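Local coordinates for ketosynthase (Streptomyces sp. MSC090213JE08, PDB 6KXD), which probably condenses malonyl-ACP with acyl chains on acyl carrier protein, releasing carbon dioxide, as part of a ketosynthase/chain length factor pair in polyketide synthesis, at residues Ala55-Asp60 / Thr231-Gly236; Thr111-Ser116 / Ala199-Ala204; Ala120-Gln125 / Pro137-Arg142. All coordinates share one frame; numbering follows the deposited sequence.

Interaction 1: residues Ala55-Asp60 / Thr231-Gly236; sequences ACEVPD and TGEGAG
Cys-56 and Val-58 each give their backbone N-H to the 231-236 segment, one to a main-chain oxygen and the other to a side chain. Residues 55-58 run nearly parallel to 231-234. Cys-56 N meets Thr-231 O at 2.7 Å and an N-H...O angle of 164°, while the methyl of Ala-55 packs on the same oxygen (CB to O 3.3 Å). Two residues on, Val-58 N reaches Glu-233 OE2 at 2.8 Å, on the anti side of that oxygen and 16° out of the carboxylate plane. Glu-233 gets there because its CG stands between the backbone N and the carbonyl carbon (chi1 60°) and the chain beyond is extended, crossing Val-58 at about a right angle. Between these two bonds water 1 bridges the two backbones, 2.7 Å from Cys-56 O and accepting from Glu-233 N (3.2 Å). In the next shell, Tyr-81 OH shares OE2, and OE1 takes a salt bridge from Arg-44 and the N-H of Val-200, so the buried carboxylate is gripped at both oxygens. The carboxylate of Glu-57 is bound by Thr-43 OG1 and by the backbone N of Arg-44, whose guanidinium, on Glu-233 OE1, may temper the like charges. At Gly-234 the loop becomes strand 234-242, which pairs with strands 10-19 and 191-198 in the N-terminal half of the thiolase fold.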
ATOM      1  N   ALA A  55      -1.694   9.152  23.819  1.00 53.96           N
ATOM      2  CA  ALA A  55      -1.936   8.467  22.556  1.00 51.02           C
ATOM      3  C   ALA A  55      -2.692   7.212  22.936  1.00 53.93           C
ATOM      4  O   ALA A  55      -2.912   6.985  24.124  1.00 53.50           O
ATOM      5  CB  ALA A  55      -0.644   8.168  21.864  1.00 51.80           C
ATOM      6  N   CYS A  56      -3.073   6.405  21.952  1.00 46.60           N
ATOM      7  CA  CYS A  56      -3.810   5.212  22.212  1.00 44.27           C
ATOM      8  C   CYS A  56      -2.926   4.018  21.883  1.00 49.67           C
ATOM      9  O   CYS A  56      -3.171   3.314  20.888  1.00 52.67           O
ATOM     10  CB  CYS A  56      -5.104   5.135  21.420  1.00 48.90           C
ATOM     11  SG  CYS A  56      -6.308   6.393  21.932  1.00 52.95           S
ATOM     12  N   GLU A  57      -1.911   3.819  22.719  1.00 51.53           N
ATOM     13  CA  GLU A  57      -0.987   2.729  22.549  1.00 49.77           C
ATOM     14  C   GLU A  57      -1.647   1.414  22.931  1.00 47.03           C
ATOM     15  O   GLU A  57      -2.655   1.355  23.667  1.00 50.72           O
ATOM     16  CB  GLU A  57       0.260   2.896  23.400  1.00 50.76           C
ATOM     17  CG  GLU A  57       1.252   3.857  22.830  1.00 51.41           C
ATOM     18  CD  GLU A  57       2.463   4.025  23.716  1.00 53.77           C
ATOM     19  OE1 GLU A  57       2.552   3.279  24.720  1.00 58.55           O
ATOM     20  OE2 GLU A  57       3.320   4.869  23.403  1.00 56.46           O
ATOM     21  N   VAL A  58      -1.068   0.335  22.386  1.00 47.16           N
ATOM     22  CA  VAL A  58      -1.338  -0.982  22.856  1.00 49.65           C
ATOM     23  C   VAL A  58      -0.519  -1.119  24.135  1.00 46.60           C
ATOM     24  O   VAL A  58       0.701  -0.922  24.149  1.00 49.38           O
ATOM     25  CB  VAL A  58      -1.009  -2.077  21.824  1.00 45.46           C
ATOM     26  CG1 VAL A  58      -1.027  -3.467  22.442  1.00 50.60           C
ATOM     27  CG2 VAL A  58      -1.980  -2.030  20.653  1.00 48.79           C
ATOM     28  N   PRO A  59      -1.182  -1.383  25.270  1.00 56.84           N
ATOM     29  CA  PRO A  59      -0.521  -1.243  26.574  1.00 60.73           C
ATOM     30  C   PRO A  59       0.513  -2.337  26.909  1.00 66.53           C
ATOM     31  O   PRO A  59       1.631  -2.002  27.353  1.00 64.33           O
ATOM     32  CB  PRO A  59      -1.737  -1.257  27.520  1.00 53.76           C
ATOM     33  CG  PRO A  59      -2.734  -2.129  26.846  1.00 56.82           C
ATOM     34  CD  PRO A  59      -2.589  -1.793  25.374  1.00 50.59           C
ATOM     35  N   ASP A  60       0.156  -3.605  26.670  1.00 57.74           N
ATOM     36  CA  ASP A  60       0.882  -4.716  27.272  1.00 71.88           C
ATOM     37  C   ASP A  60       1.070  -5.844  26.251  1.00 73.87           C
ATOM     38  O   ASP A  60       0.757  -7.005  26.518  1.00 75.04           O
ATOM     39  CB  ASP A  60       0.182  -5.198  28.548  1.00 81.47           C
ATOM     40  CG  ASP A  60       0.465  -4.341  29.777  1.00 85.78           C
ATOM     41  OD1 ASP A  60       1.629  -3.900  29.942  1.00 87.26           O
ATOM     42  OD2 ASP A  60      -0.481  -4.112  30.559  1.00 87.87           O
ATOM     43  N   THR A 231      -3.341   9.839  18.269  1.00 46.79           N
ATOM     44  CA  THR A 231      -2.622   8.836  17.452  1.00 45.59           C
ATOM     45  C   THR A 231      -2.713   7.488  18.172  1.00 50.00           C
ATOM     46  O   THR A 231      -2.739   7.410  19.418  1.00 47.18           O
ATOM     47  CB  THR A 231      -1.176   9.245  17.203  1.00 45.52           C
ATOM     48  OG1 THR A 231      -0.454   9.199  18.424  1.00 49.43           O
ATOM     49  CG2 THR A 231      -1.022  10.625  16.615  1.00 46.78           C
ATOM     50  N   GLY A 232      -2.863   6.440  17.369  1.00 46.83           N
ATOM     51  CA  GLY A 232      -3.112   5.117  17.799  1.00 43.00           C
ATOM     52  C   GLY A 232      -2.260   4.143  17.017  1.00 38.07           C
ATOM     53  O   GLY A 232      -1.341   4.534  16.315  1.00 46.63           O
ATOM     54  N   GLU A 233      -2.514   2.865  17.273  1.00 44.81           N
ATOM     55  CA  GLU A 233      -1.751   1.833  16.702  1.00 43.03           C
ATOM     56  C   GLU A 233      -2.467   0.507  16.903  1.00 43.65           C
ATOM     57  O   GLU A 233      -3.537   0.421  17.492  1.00 42.33           O
ATOM     58  CB  GLU A 233      -0.365   1.796  17.335  1.00 44.90           C
ATOM     59  CG  GLU A 233      -0.383   1.545  18.852  1.00 45.93           C
ATOM     60  CD  GLU A 233       0.962   1.192  19.433  1.00 44.56           C
ATOM     61  OE1 GLU A 233       1.996   1.540  18.830  1.00 44.29           O
ATOM     62  OE2 GLU A 233       0.966   0.540  20.492  1.00 51.75           O
ATOM     63  N   GLY A 234      -1.847  -0.540  16.374  1.00 43.27           N
ATOM     64  CA  GLY A 234      -2.388  -1.848  16.499  1.00 42.72           C
ATOM     65  C   GLY A 234      -2.461  -2.546  15.163  1.00 44.16           C
ATOM     66  O   GLY A 234      -1.870  -2.133  14.223  1.00 39.74           O
ATOM     67  N   ALA A 235      -3.162  -3.669  15.138  1.00 46.53           N
ATOM     68  CA  ALA A 235      -3.329  -4.411  13.916  1.00 40.80           C
ATOM     69  C   ALA A 235      -4.682  -5.097  13.963  1.00 41.83           C
ATOM     70  O   ALA A 235      -5.136  -5.602  15.012  1.00 41.83           O
ATOM     71  CB  ALA A 235      -2.197  -5.392  13.777  1.00 39.76           C
ATOM     72  N   GLY A 236      -5.345  -5.109  12.812  1.00 39.03           N
ATOM     73  CA  GLY A 236      -6.435  -5.962  12.598  1.00 39.01           C
ATOM     74  C   GLY A 236      -6.191  -6.785  11.374  1.00 43.12           C
ATOM     75  O   GLY A 236      -5.812  -6.234  10.336  1.00 40.23           O
TER
HETATM   76  O   HOH W   1      -5.134   2.765  19.157  1.00 50.88           O

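Interaction 2: residues Thr111-Ser116 / Ala199-Ala204; sequences TTDGES and AVCRKA
Asp-113 and Lys-203 form the charged centre of this contact. Lys-203 NZ donates to Asp-113 OD1 at 3.0 Å, a salt bridge that uses the anti lone pair, away from OD2. The lysine reaches across in an extended chain, CG opposite its own backbone N (chi1 173°), and its CD passes 3.6 Å from Ser-116 OG. Beside this salt bridge the packing is close: Cys-201 SG lies against Ser-116 CB at 4.0 Å and against Asp-113 CB, and the methyl of Ala-204 touches Asp-113 OD2. That sulfur also caps its own helix, accepting from Ala-204 N at 3.6 Å. Ser-116 OG is turned back to its own segment and donates to Asp-113 O at 2.7 Å, and Asp-198 OD2 takes the N-H groups of Thr-112 and Asp-113, fixing the loop that carries the aspartate.

Elsewhere the two segments stand apart and water joins them. Gly-114 O comes no nearer than 4.4 Å to Ala-199 N, and water 3 spans Gly-114 O and Ala-199 O; water 2 links Asp-113 OD2 to that same Ala-199 O. At the lysine end, which is partly exposed, water 5 accepts from Lys-203 NZ and donates to Ser-116 OG. Arg-202, itself buried, points away to Ser-135 and Tyr-136 of the partner chain, a hydrogen bond and a cation-pi contact. The arrangement joins the loops after two neighbouring parallel strands of the thiolase fold, 105-110 and 191-198, with Glu-115 and Cys-201 at the N-cap positions of the following helices.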
ATOM      1  N   THR A 111      -0.954   0.021   5.828  1.00 38.92           N
ATOM      2  CA  THR A 111      -0.219   0.788   6.798  1.00 39.03           C
ATOM      3  C   THR A 111      -0.158   2.258   6.402  1.00 41.56           C
ATOM      4  O   THR A 111      -0.188   2.585   5.214  1.00 41.56           O
ATOM      5  CB  THR A 111       1.210   0.270   6.996  1.00 39.27           C
ATOM      6  OG1 THR A 111       1.608   0.779   8.266  1.00 38.99           O
ATOM      7  CG2 THR A 111       2.200   0.735   5.965  1.00 38.60           C
ATOM      8  N   THR A 112      -0.025   3.124   7.419  1.00 38.17           N
ATOM      9  CA  THR A 112       0.228   4.547   7.141  1.00 38.66           C
ATOM     10  C   THR A 112       1.717   4.822   7.241  1.00 37.00           C
ATOM     11  O   THR A 112       2.306   5.392   6.363  1.00 39.43           O
ATOM     12  CB  THR A 112      -0.569   5.432   8.113  1.00 40.83           C
ATOM     13  OG1 THR A 112      -1.969   5.179   7.919  1.00 39.99           O
ATOM     14  CG2 THR A 112      -0.232   6.898   7.969  1.00 42.39           C
ATOM     15  N   ASP A 113       2.290   4.423   8.399  1.00 38.88           N
ATOM     16  CA  ASP A 113       3.604   4.834   8.859  1.00 39.54           C
ATOM     17  C   ASP A 113       4.572   3.662   8.923  1.00 37.74           C
ATOM     18  O   ASP A 113       5.772   3.868   8.848  1.00 40.59           O
ATOM     19  CB  ASP A 113       3.527   5.504  10.230  1.00 41.93           C
ATOM     20  CG  ASP A 113       2.783   6.822  10.154  1.00 44.93           C
ATOM     21  OD1 ASP A 113       3.142   7.625   9.258  1.00 47.35           O
ATOM     22  OD2 ASP A 113       1.824   6.984  10.928  1.00 51.12           O
ATOM     23  N   GLY A 114       4.055   2.437   8.891  1.00 42.64           N
ATOM     24  CA  GLY A 114       4.978   1.306   8.931  1.00 42.51           C
ATOM     25  C   GLY A 114       5.887   1.427  10.142  1.00 38.40           C
ATOM     26  O   GLY A 114       5.406   1.797  11.233  1.00 39.48           O
ATOM     27  N   GLU A 115       7.184   1.170   9.936  1.00 40.67           N
ATOM     28  CA  GLU A 115       8.167   1.211  11.041  1.00 39.97           C
ATOM     29  C   GLU A 115       8.799   2.596  11.111  1.00 38.01           C
ATOM     30  O   GLU A 115      10.014   2.743  11.169  1.00 39.00           O
ATOM     31  CB  GLU A 115       9.215   0.127  10.837  1.00 42.91           C
ATOM     32  CG  GLU A 115       8.605  -1.248  10.724  1.00 41.25           C
ATOM     33  CD  GLU A 115       7.724  -1.804  11.828  1.00 47.28           C
ATOM     34  OE1 GLU A 115       7.407  -3.031  11.720  1.00 43.35           O
ATOM     35  OE2 GLU A 115       7.317  -1.042  12.776  1.00 43.72           O
ATOM     36  N   SER A 116       7.960   3.638  11.058  1.00 40.25           N
ATOM     37  CA  SER A 116       8.513   4.965  11.097  1.00 46.46           C
ATOM     38  C   SER A 116       9.222   5.236  12.444  1.00 45.75           C
ATOM     39  O   SER A 116      10.113   6.050  12.502  1.00 45.67           O
ATOM     40  CB  SER A 116       7.456   5.990  10.763  1.00 52.32           C
ATOM     41  OG  SER A 116       7.290   6.047   9.329  1.00 50.80           O
ATOM     42  N   ALA A 199       2.179   1.419  14.183  1.00 41.97           N
ATOM     43  CA  ALA A 199       2.739   1.568  15.492  1.00 39.68           C
ATOM     44  C   ALA A 199       2.877   3.050  15.785  1.00 46.11           C
ATOM     45  O   ALA A 199       3.329   3.810  14.944  1.00 48.83           O
ATOM     46  CB  ALA A 199       4.067   0.879  15.568  1.00 42.90           C
ATOM     47  N   VAL A 200       2.568   3.410  17.035  1.00 45.08           N
ATOM     48  CA  VAL A 200       2.743   4.781  17.486  1.00 51.41           C
ATOM     49  C   VAL A 200       4.189   5.213  17.259  1.00 48.17           C
ATOM     50  O   VAL A 200       5.168   4.487  17.491  1.00 51.75           O
ATOM     51  CB  VAL A 200       2.266   4.945  18.942  1.00 53.71           C
ATOM     52  CG1 VAL A 200       2.857   6.182  19.607  1.00 62.30           C
ATOM     53  CG2 VAL A 200       0.752   4.951  19.002  1.00 53.35           C
ATOM     54  N   CYS A 201       4.341   6.424  16.731  1.00 40.28           N
ATOM     55  CA  CYS A 201       5.648   6.929  16.474  1.00 41.69           C
ATOM     56  C   CYS A 201       5.648   8.453  16.609  1.00 40.27           C
ATOM     57  O   CYS A 201       4.608   9.098  16.546  1.00 45.21           O
ATOM     58  CB  CYS A 201       6.178   6.552  15.096  1.00 40.75           C
ATOM     59  SG  CYS A 201       5.068   7.092  13.762  1.00 46.14           S
ATOM     60  N   ARG A 202       6.854   8.973  16.746  1.00 43.98           N
ATOM     61  CA  ARG A 202       7.066  10.392  16.865  1.00 48.42           C
ATOM     62  C   ARG A 202       6.632  11.094  15.566  1.00 52.19           C
ATOM     63  O   ARG A 202       6.002  12.147  15.623  1.00 46.88           O
ATOM     64  CB  ARG A 202       8.526  10.622  17.209  1.00 50.53           C
ATOM     65  CG  ARG A 202       8.956  12.071  17.207  1.00 53.28           C
ATOM     66  CD  ARG A 202      10.459  12.083  17.387  1.00 58.34           C
ATOM     67  NE  ARG A 202      10.940  13.435  17.589  1.00 63.82           N
ATOM     68  CZ  ARG A 202      11.412  13.906  18.731  1.00 61.70           C
ATOM     69  NH1 ARG A 202      11.265  13.226  19.857  1.00 63.62           N
ATOM     70  NH2 ARG A 202      12.093  15.033  18.719  1.00 55.89           N
ATOM     71  N   LYS A 203       6.916  10.483  14.410  1.00 44.40           N
ATOM     72  CA  LYS A 203       6.552  11.095  13.126  1.00 47.11           C
ATOM     73  C   LYS A 203       5.063  11.477  13.137  1.00 39.78           C
ATOM     74  O   LYS A 203       4.703  12.629  12.828  1.00 44.88           O
ATOM     75  CB  LYS A 203       6.911  10.181  11.949  1.00 50.20           C
ATOM     76  CG  LYS A 203       6.404  10.659  10.581  1.00 50.89           C
ATOM     77  CD  LYS A 203       6.136   9.495   9.629  1.00 59.81           C
ATOM     78  CE  LYS A 203       5.470   9.884   8.324  1.00 66.61           C
ATOM     79  NZ  LYS A 203       5.251   8.687   7.474  1.00 74.89           N
ATOM     80  N   ALA A 204       4.178  10.515  13.453  1.00 41.26           N
ATOM     81  CA  ALA A 204       2.716  10.708  13.368  1.00 39.37           C
ATOM     82  C   ALA A 204       2.248  11.722  14.419  1.00 45.95           C
ATOM     83  O   ALA A 204       1.381  12.538  14.169  1.00 45.41           O
ATOM     84  CB  ALA A 204       1.972   9.412  13.531  1.00 45.13           C
TER
HETATM   85  O   HOH W   2       1.725   5.625  13.217  1.00 48.41           O
HETATM   86  O   HOH W   3       5.919   3.076  13.618  1.00 46.89           O
HETATM   87  O   HOH W   4       8.853   8.240  14.193  1.00 43.45           O
HETATM   88  O   HOH W   5       7.358   6.811   6.691  1.00 49.46           O

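Interaction 3: residues Ala120-Gln125 / Pro137-Arg142; sequences AVLLEQ and PVLARR
This contact packs the short helix 137-140 back on helix 116-129, to which a loop joins it, and Leu-139 is the residue that seats it. Leu-139 CD1 abuts two side chains one helical turn apart: Val-121 CG1 at 3.4 Å, tighter than usual for two carbons, and Gln-125 NE2 at 3.5 Å. Its reach comes from the extended end of the chain, CD1 lying opposite CA (chi2 -174°). Leu-122 slides past Leu-139 in the opposite direction, so that its CD2 rests on Leu-139 CB at 3.6 Å while its other methyl, CD1, presses on the backbone of Ala-140 (CD1 to CA 3.8 Å). The contact is thus carried by aliphatic groups, and the Gln-125 amide is anchored by OE1, which accepts from Asp-136 N just before the short helix; Asp-136 OD1 in turn takes the N-H of Val-138.

Both helices belong to the part of the chain between the parallel strands 105-110 and 161-166 of the thiolase fold, and they lie where the two chains of the assembly meet. Ala-120 packs on Tyr-136, Leu-123 on Leu-132 and Ala-140 on Phe-215, all three partners being residues of the partner chain. The other methyl of Leu-139, CD2, sits 3.3 Å above the guanidinium plane of Arg-142, offset toward its rim, and a salt bridge from Arg-142 NE to Asp-118 of the long helix holds that group.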
ATOM      1  N   ALA A 120      12.975   6.722  12.985  1.00 40.24           N
ATOM      2  CA  ALA A 120      13.327   7.807  13.953  1.00 40.59           C
ATOM      3  C   ALA A 120      14.542   7.353  14.778  1.00 41.56           C
ATOM      4  O   ALA A 120      15.543   8.047  14.866  1.00 46.23           O
ATOM      5  CB  ALA A 120      12.146   8.114  14.817  1.00 42.93           C
ATOM      6  N   VAL A 121      14.497   6.107  15.210  1.00 40.72           N
ATOM      7  CA  VAL A 121      15.603   5.587  16.019  1.00 41.73           C
ATOM      8  C   VAL A 121      16.889   5.545  15.216  1.00 46.54           C
ATOM      9  O   VAL A 121      17.994   5.877  15.731  1.00 43.19           O
ATOM     10  CB  VAL A 121      15.253   4.220  16.619  1.00 44.56           C
ATOM     11  CG1 VAL A 121      16.480   3.605  17.278  1.00 46.74           C
ATOM     12  CG2 VAL A 121      14.085   4.271  17.582  1.00 47.11           C
ATOM     13  N   LEU A 122      16.793   5.167  13.938  1.00 43.03           N
ATOM     14  CA  LEU A 122      17.938   5.258  13.050  1.00 44.52           C
ATOM     15  C   LEU A 122      18.506   6.674  13.002  1.00 47.56           C
ATOM     16  O   LEU A 122      19.732   6.857  13.026  1.00 41.76           O
ATOM     17  CB  LEU A 122      17.561   4.817  11.632  1.00 43.39           C
ATOM     18  CG  LEU A 122      17.485   3.313  11.415  1.00 39.30           C
ATOM     19  CD1 LEU A 122      16.710   3.001  10.140  1.00 42.69           C
ATOM     20  CD2 LEU A 122      18.880   2.755  11.338  1.00 42.88           C
ATOM     21  N   LEU A 123      17.634   7.676  12.847  1.00 43.05           N
ATOM     22  CA  LEU A 123      18.141   9.040  12.772  1.00 48.20           C
ATOM     23  C   LEU A 123      18.782   9.468  14.102  1.00 44.64           C
ATOM     24  O   LEU A 123      19.712  10.225  14.056  1.00 50.15           O
ATOM     25  CB  LEU A 123      17.001   9.992  12.419  1.00 48.56           C
ATOM     26  CG  LEU A 123      16.464   9.782  11.009  1.00 51.02           C
ATOM     27  CD1 LEU A 123      15.292  10.714  10.755  1.00 53.91           C
ATOM     28  CD2 LEU A 123      17.570   9.966   9.980  1.00 50.81           C
ATOM     29  N   GLU A 124      18.180   9.055  15.220  1.00 49.89           N
ATOM     30  CA  GLU A 124      18.720   9.253  16.581  1.00 53.15           C
ATOM     31  C   GLU A 124      20.149   8.729  16.649  1.00 53.59           C
ATOM     32  O   GLU A 124      21.015   9.379  17.217  1.00 55.70           O
ATOM     33  CB  GLU A 124      17.908   8.523  17.657  1.00 51.57           C
ATOM     34  CG  GLU A 124      16.508   9.062  17.892  1.00 56.99           C
ATOM     35  CD  GLU A 124      15.776   8.368  19.033  1.00 61.68           C
ATOM     36  OE1 GLU A 124      16.411   7.522  19.703  1.00 65.25           O
ATOM     37  OE2 GLU A 124      14.575   8.662  19.258  1.00 61.71           O
ATOM     38  N   GLN A 125      20.402   7.566  16.033  1.00 50.41           N
ATOM     39  CA  GLN A 125      21.726   6.940  16.119  1.00 51.23           C
ATOM     40  C   GLN A 125      22.729   7.791  15.339  1.00 56.39           C
ATOM     41  O   GLN A 125      23.856   8.037  15.807  1.00 52.65           O
ATOM     42  CB  GLN A 125      21.674   5.474  15.696  1.00 47.27           C
ATOM     43  CG  GLN A 125      20.696   4.643  16.512  1.00 51.18           C
ATOM     44  CD  GLN A 125      20.442   3.287  15.899  1.00 49.76           C
ATOM     45  OE1 GLN A 125      20.668   3.101  14.703  1.00 48.37           O
ATOM     46  NE2 GLN A 125      19.961   2.346  16.714  1.00 45.38           N
ATOM     47  N   PRO A 137      22.221  -1.748  11.270  1.00 45.92           N
ATOM     48  CA  PRO A 137      21.738  -2.486  10.099  1.00 42.04           C
ATOM     49  C   PRO A 137      20.399  -3.179  10.370  1.00 41.11           C
ATOM     50  O   PRO A 137      19.611  -3.332   9.449  1.00 42.62           O
ATOM     51  CB  PRO A 137      22.855  -3.496   9.832  1.00 45.65           C
ATOM     52  CG  PRO A 137      24.076  -2.766  10.329  1.00 49.91           C
ATOM     53  CD  PRO A 137      23.600  -2.153  11.626  1.00 49.61           C
ATOM     54  N   VAL A 138      20.173  -3.620  11.605  1.00 42.90           N
ATOM     55  CA  VAL A 138      19.020  -4.429  11.927  1.00 46.08           C
ATOM     56  C   VAL A 138      17.766  -3.568  11.763  1.00 47.61           C
ATOM     57  O   VAL A 138      16.751  -4.020  11.231  1.00 48.83           O
ATOM     58  CB  VAL A 138      19.126  -5.065  13.321  1.00 51.92           C
ATOM     59  CG1 VAL A 138      17.788  -5.460  13.889  1.00 51.11           C
ATOM     60  CG2 VAL A 138      20.063  -6.258  13.275  1.00 61.77           C
ATOM     61  N   LEU A 139      17.865  -2.325  12.214  1.00 43.39           N
ATOM     62  CA  LEU A 139      16.820  -1.361  12.011  1.00 45.95           C
ATOM     63  C   LEU A 139      16.649  -1.036  10.535  1.00 38.25           C
ATOM     64  O   LEU A 139      15.486  -1.029  10.052  1.00 44.03           O
ATOM     65  CB  LEU A 139      17.144  -0.073  12.767  1.00 48.12           C
ATOM     66  CG  LEU A 139      16.989  -0.136  14.278  1.00 54.13           C
ATOM     67  CD1 LEU A 139      17.196   1.242  14.889  1.00 57.38           C
ATOM     68  CD2 LEU A 139      15.633  -0.659  14.647  1.00 53.65           C
ATOM     69  N   ALA A 140      17.738  -0.743   9.845  1.00 39.95           N
ATOM     70  CA  ALA A 140      17.609  -0.259   8.485  1.00 40.83           C
ATOM     71  C   ALA A 140      17.005  -1.363   7.622  1.00 44.76           C
ATOM     72  O   ALA A 140      16.319  -1.071   6.706  1.00 41.71           O
ATOM     73  CB  ALA A 140      18.921   0.231   7.934  1.00 43.01           C
ATOM     74  N   ARG A 141      17.230  -2.634   7.968  1.00 42.76           N
ATOM     75  CA  ARG A 141      16.691  -3.742   7.137  1.00 45.91           C
ATOM     76  C   ARG A 141      15.169  -3.918   7.259  1.00 43.20           C
ATOM     77  O   ARG A 141      14.579  -4.591   6.444  1.00 51.61           O
ATOM     78  CB  ARG A 141      17.369  -5.046   7.551  1.00 42.35           C
ATOM     79  CG  ARG A 141      18.750  -5.136   6.933  1.00 42.62           C
ATOM     80  CD  ARG A 141      19.567  -6.174   7.678  1.00 45.54           C
ATOM     81  NE  ARG A 141      20.952  -6.055   7.269  1.00 52.92           N
ATOM     82  CZ  ARG A 141      21.955  -6.626   7.908  1.00 53.83           C
ATOM     83  NH1 ARG A 141      21.728  -7.257   9.045  1.00 57.88           N
ATOM     84  NH2 ARG A 141      23.166  -6.559   7.401  1.00 54.72           N
ATOM     85  N   ARG A 142      14.537  -3.367   8.287  1.00 39.96           N
ATOM     86  CA  ARG A 142      13.193  -3.699   8.529  1.00 39.39           C
ATOM     87  C   ARG A 142      12.215  -2.526   8.349  1.00 36.01           C
ATOM     88  O   ARG A 142      11.094  -2.688   8.735  1.00 41.14           O
ATOM     89  CB  ARG A 142      13.115  -4.316   9.913  1.00 43.00           C
ATOM     90  CG  ARG A 142      13.131  -3.310  11.048  1.00 42.24           C
ATOM     91  CD  ARG A 142      13.348  -4.087  12.331  1.00 40.51           C
ATOM     92  NE  ARG A 142      13.130  -3.194  13.462  1.00 41.27           N
ATOM     93  CZ  ARG A 142      13.525  -3.462  14.696  1.00 48.01           C
ATOM     94  NH1 ARG A 142      14.318  -4.504  14.913  1.00 39.20           N
ATOM     95  NH2 ARG A 142      13.120  -2.694  15.685  1.00 44.65           N
TER

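Interactions 1 and 2 are buried, their centres about 11 Å apart, and they touch where Thr-231 CG2 packs on Ala-204 O. Interaction 1 ties the loop after the small-sheet strand 54-55 to the start of strand 234-242; interaction 2 joins the loops after strands 105-110 and 191-198. Interaction 1 rests on two direct bonds and one bridging water, interaction 2 on a salt bridge and four waters. Interaction 3, its centre about 26 Å from the chain centre, is peripheral and chiefly aliphatic. It shares helix 116-129 with interaction 2, whose Ser-116 begins that helix, and Glu-115 CG packs on Arg-142 O. Interactions 2 and 3 both reach the partner chain; interaction 1 does not.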